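Local coordinates for protein beta-lactamase (Burkholderia cenocepacia, PDB 5E2G) that probably hydrolyses beta-lactams to substituted beta-amino acids as a class C beta-lactamase, at residues Pro24-Gly29 with Ile334-Asn339; Thr56-Gly61 with Gly318-Tyr323. All coordinates share one frame; numbering follows the deposited sequence.

How the interactions relate
Both interactions reach the large antiparallel sheet, their centres about 8 Å apart. Interaction 1 joins strand 25-32 to strand 332-338; in interaction 2 the short strand 58-59, part of a small sheet of its own with 223-224, packs with its flanks against the start of strand 321-327. Strands 321-327 and 332-338 follow each other in the chain and lie side by side in the sheet, so the two contacts meet directly: S321 and Y323 probably bond to A338 and M336 through the backbone, and L337 packs on T322. Along the chain, 56-61 and 318-323 both fall between the segments of interaction 1. Strands from near the two chain ends thus lie side by side, while interaction 2 ties the sheet to the segment entering the probable active-site SxxK motif.

Interaction 1 (Pro24-Gly29 with Ile334-Asn339); sequences PGMAIG and IVMLAN
G29 O accepts a bond from V335 N at 2.8 Å, and the CA-H of I334 approaches the same oxygen. V335 O is bonded by G29 N in return. Two residues back along the first strand, A27 and L337 form the next hydrogen-bonded pair, A27 N reaching L337 O at 2.9 Å. This is the regular ladder of two antiparallel strands, and having no side chain at G29 spares the branched V335 a neighbour across the ladder.

The ladder frays at N339. Its backbone N gives only a weak bond to G25 O, at 3.3 Å, and the side chain takes over: chi1 of 65° sets CG between the backbone N and the carbonyl carbon, which brings OD1 within 3.0 Å of G25 N, though the N-H points off at 131°. An asparagine suits this strand end because ND2 remains to make weak bonds with the carbonyls of V43, M44 and Q199.

On one face, selenomethionine M26 lies across the small A338, CG to CB 3.7 Å. Its bend at chi3 (67°) turns CE toward the CE of M336, 4.0 Å away. M26 and I28 pack on helix 3-21, I334 and M336 on helix 344-357. On the opposite face, A27, V335 and L337 meet helix 226-235, and strand 35-42 flanks strand 25-32 on its other edge.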
# COMPACT_ATOMS: atom_id res chain seq x y z
N PRO A 24 -10.83 5.55 -18.01
CA PRO A 24 -11.18 4.52 -19.01
C PRO A 24 -11.63 3.21 -18.40
O PRO A 24 -12.54 2.57 -18.94
CB PRO A 24 -9.87 4.36 -19.80
CG PRO A 24 -9.18 5.68 -19.65
CD PRO A 24 -9.51 6.14 -18.25
N GLY A 25 -11.04 2.81 -17.28
CA GLY A 25 -11.37 1.53 -16.71
C GLY A 25 -11.11 1.48 -15.22
O GLY A 25 -10.30 2.24 -14.68
N MSE A 26 -11.81 0.56 -14.57
CA MSE A 26 -11.62 0.27 -13.16
C MSE A 26 -11.86 -1.20 -12.90
O MSE A 26 -12.67 -1.83 -13.56
CB MSE A 26 -12.55 1.10 -12.27
CG MSE A 26 -12.35 2.58 -12.35
SE MSE A 26 -13.25 3.44 -10.88
CE MSE A 26 -12.17 2.74 -9.40
N ALA A 27 -11.17 -1.74 -11.91
CA ALA A 27 -11.45 -3.07 -11.40
C ALA A 27 -11.74 -2.95 -9.91
O ALA A 27 -10.97 -2.30 -9.19
CB ALA A 27 -10.29 -4.03 -11.66
N ILE A 28 -12.85 -3.53 -9.48
CA ILE A 28 -13.33 -3.41 -8.11
C ILE A 28 -13.37 -4.80 -7.50
O ILE A 28 -14.03 -5.69 -8.04
CB ILE A 28 -14.72 -2.76 -8.04
CG1 ILE A 28 -14.83 -1.56 -8.99
CG2 ILE A 28 -15.05 -2.40 -6.60
CD1 ILE A 28 -13.92 -0.40 -8.67
N GLY A 29 -12.70 -4.98 -6.37
CA GLY A 29 -12.75 -6.22 -5.61
C GLY A 29 -13.54 -5.99 -4.33
O GLY A 29 -13.34 -4.98 -3.65
N ILE A 334 -12.83 -3.68 0.41
CA ILE A 334 -12.91 -3.18 -0.97
C ILE A 334 -11.51 -2.91 -1.50
O ILE A 334 -10.61 -2.50 -0.77
CB ILE A 334 -13.78 -1.90 -1.07
CG1 ILE A 334 -13.99 -1.50 -2.53
CG2 ILE A 334 -13.14 -0.75 -0.34
CD1 ILE A 334 -15.06 -0.43 -2.74
N VAL A 335 -11.34 -3.16 -2.80
CA VAL A 335 -10.15 -2.80 -3.56
C VAL A 335 -10.62 -2.00 -4.77
O VAL A 335 -11.52 -2.43 -5.49
CB VAL A 335 -9.37 -4.05 -4.00
CG1 VAL A 335 -8.31 -3.71 -5.01
CG2 VAL A 335 -8.76 -4.72 -2.78
N MSE A 336 -10.03 -0.83 -4.99
CA MSE A 336 -10.39 -0.02 -6.14
C MSE A 336 -9.18 0.31 -6.98
O MSE A 336 -8.26 0.96 -6.49
CB MSE A 336 -11.08 1.27 -5.70
CG MSE A 336 -12.32 1.06 -4.86
SE MSE A 336 -12.99 2.73 -4.05
CE MSE A 336 -12.94 3.86 -5.64
N LEU A 337 -9.17 -0.11 -8.23
CA LEU A 337 -8.05 0.14 -9.13
C LEU A 337 -8.57 0.87 -10.35
O LEU A 337 -9.54 0.43 -10.97
CB LEU A 337 -7.36 -1.16 -9.56
CG LEU A 337 -7.15 -2.24 -8.50
CD1 LEU A 337 -6.46 -3.43 -9.11
CD2 LEU A 337 -6.34 -1.70 -7.37
N ALA A 338 -7.92 1.98 -10.70
CA ALA A 338 -8.34 2.79 -11.84
C ALA A 338 -7.11 3.21 -12.62
O ALA A 338 -6.10 3.59 -12.03
CB ALA A 338 -9.13 4.02 -11.38
N ASN A 339 -7.20 3.14 -13.95
CA ASN A 339 -6.10 3.62 -14.78
C ASN A 339 -6.28 5.08 -15.16
O ASN A 339 -6.04 5.49 -16.30
CB ASN A 339 -5.93 2.74 -16.01
CG ASN A 339 -7.11 2.79 -16.94
OD1 ASN A 339 -8.20 3.20 -16.55
ND2 ASN A 339 -6.90 2.36 -18.19

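Interaction 2 (Thr56-Gly61 with Gly318-Tyr323); sequences TLFEIG and GGFSTY
The side chain of E59 runs across one face of the F320 ring at about a right angle to that side chain. Its CG stands 3.9 Å from the F320 ring centroid, 24° off the ring normal, a CH-pi contact. The chain stays extended beyond CG, so the carboxylate continues over the rim with its plane turned 30° from the ring, and E59 CD comes to 3.3 Å from F320 CE1. The backbone N of E59 lies over the same face, nearer the rim. F58 meets the ring quite differently: edge faces edge, with F58 CD2 in the plane of the F320 ring, 3.8 Å from F320 CD2. A flat phenylalanine suits this place because it offers a broad face to a glutamate and an edge to a second aromatic.

E59 OE2 bonds to Y197 OH. E59 OE1 bonds to T317 OG1 and accepts a hydrogen bond from a water 3.1 Å away, which in turn accepts a weak one from G319 N. Strand 58-59, shortly before helix 64-77, thus packs on the start of strand 321-327 of the large sheet, next to strand 332-338. Immediately after 56-61 comes S62 of the SxxK motif, probably the active-site serine as in other class C enzymes, and G61 reaches it with a positive phi that favours glycine.

T322 OG1 comes to 3.2 Å from I60 CA. A chi1 of -47° sets this hydroxyl beside the backbone N, where a water 2.6 Å from T322 OG1 links it to E59 O. The methyl CG2 of T322 packs 3.9 Å from I60 CG2, and L337 touches both residues.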
# COMPACT_ATOMS: atom_id res chain seq x y z
N THR A 56 -6.05 -8.02 -16.03
CA THR A 56 -5.55 -6.68 -16.29
C THR A 56 -4.73 -6.15 -15.12
O THR A 56 -5.16 -6.22 -13.97
CB THR A 56 -6.73 -5.76 -16.57
OG1 THR A 56 -7.37 -6.16 -17.78
CG2 THR A 56 -6.27 -4.30 -16.67
N LEU A 57 -3.55 -5.62 -15.42
CA LEU A 57 -2.61 -5.14 -14.40
C LEU A 57 -2.73 -3.63 -14.22
O LEU A 57 -2.77 -2.88 -15.20
CB LEU A 57 -1.17 -5.51 -14.77
CG LEU A 57 -0.79 -6.99 -14.83
CD1 LEU A 57 0.54 -7.20 -15.57
CD2 LEU A 57 -0.71 -7.62 -13.44
N PHE A 58 -2.79 -3.20 -12.96
CA PHE A 58 -2.78 -1.80 -12.57
C PHE A 58 -1.58 -1.53 -11.66
O PHE A 58 -1.18 -2.39 -10.88
CB PHE A 58 -4.05 -1.41 -11.82
CG PHE A 58 -5.32 -1.61 -12.60
CD1 PHE A 58 -5.90 -2.87 -12.70
CD2 PHE A 58 -5.95 -0.54 -13.21
CE1 PHE A 58 -7.06 -3.05 -13.41
CE2 PHE A 58 -7.12 -0.73 -13.92
CZ PHE A 58 -7.68 -1.99 -14.02
N GLU A 59 -1.02 -0.32 -11.77
CA GLU A 59 -0.03 0.14 -10.80
C GLU A 59 -0.75 0.64 -9.55
O GLU A 59 -1.65 1.48 -9.64
CB GLU A 59 0.83 1.27 -11.38
CG GLU A 59 1.29 1.03 -12.80
CD GLU A 59 1.91 2.26 -13.45
OE1 GLU A 59 1.90 3.34 -12.83
OE2 GLU A 59 2.39 2.13 -14.59
N ILE A 60 -0.35 0.13 -8.38
CA ILE A 60 -1.03 0.48 -7.14
C ILE A 60 -0.27 1.52 -6.33
O ILE A 60 -0.65 1.83 -5.20
CB ILE A 60 -1.34 -0.77 -6.30
CG1 ILE A 60 -0.07 -1.50 -5.87
CG2 ILE A 60 -2.24 -1.71 -7.06
CD1 ILE A 60 -0.34 -2.68 -4.94
N GLY A 61 0.79 2.10 -6.89
CA GLY A 61 1.48 3.18 -6.20
C GLY A 61 1.93 2.77 -4.81
O GLY A 61 2.48 1.68 -4.60
N GLY A 318 1.42 8.33 -11.63
CA GLY A 318 1.10 9.33 -12.63
C GLY A 318 -0.15 9.02 -13.43
O GLY A 318 -0.84 9.93 -13.87
N GLY A 319 -0.46 7.74 -13.60
CA GLY A 319 -1.58 7.36 -14.44
C GLY A 319 -2.67 6.54 -13.78
O GLY A 319 -3.68 6.25 -14.42
N PHE A 320 -2.49 6.15 -12.52
CA PHE A 320 -3.37 5.19 -11.86
C PHE A 320 -3.80 5.69 -10.48
O PHE A 320 -3.11 6.48 -9.83
CB PHE A 320 -2.70 3.83 -11.69
CG PHE A 320 -2.36 3.12 -12.98
CD1 PHE A 320 -1.26 3.50 -13.73
CD2 PHE A 320 -3.13 2.05 -13.42
CE1 PHE A 320 -0.94 2.83 -14.91
CE2 PHE A 320 -2.81 1.38 -14.60
CZ PHE A 320 -1.72 1.77 -15.34
N SER A 321 -4.94 5.17 -10.01
CA SER A 321 -5.48 5.50 -8.69
C SER A 321 -5.94 4.23 -7.99
O SER A 321 -6.68 3.43 -8.56
CB SER A 321 -6.65 6.48 -8.80
OG SER A 321 -6.23 7.73 -9.31
N THR A 322 -5.52 4.06 -6.73
CA THR A 322 -5.78 2.86 -5.95
C THR A 322 -6.31 3.23 -4.58
O THR A 322 -5.92 4.24 -4.00
CB THR A 322 -4.49 2.05 -5.79
OG1 THR A 322 -3.85 1.94 -7.05
CG2 THR A 322 -4.79 0.65 -5.25
N TYR A 323 -7.20 2.38 -4.05
CA TYR A 323 -7.65 2.50 -2.67
C TYR A 323 -7.97 1.11 -2.14
O TYR A 323 -8.55 0.30 -2.85
CB TYR A 323 -8.89 3.40 -2.53
CG TYR A 323 -9.30 3.67 -1.09
CD1 TYR A 323 -8.43 4.30 -0.21
CD2 TYR A 323 -10.55 3.30 -0.62
CE1 TYR A 323 -8.79 4.55 1.11
CE2 TYR A 323 -10.92 3.56 0.69
CZ TYR A 323 -10.04 4.18 1.55
OH TYR A 323 -10.41 4.43 2.85
O HOH W 1 1.85 6.12 -14.23
O HOH W 2 -2.42 3.83 -8.18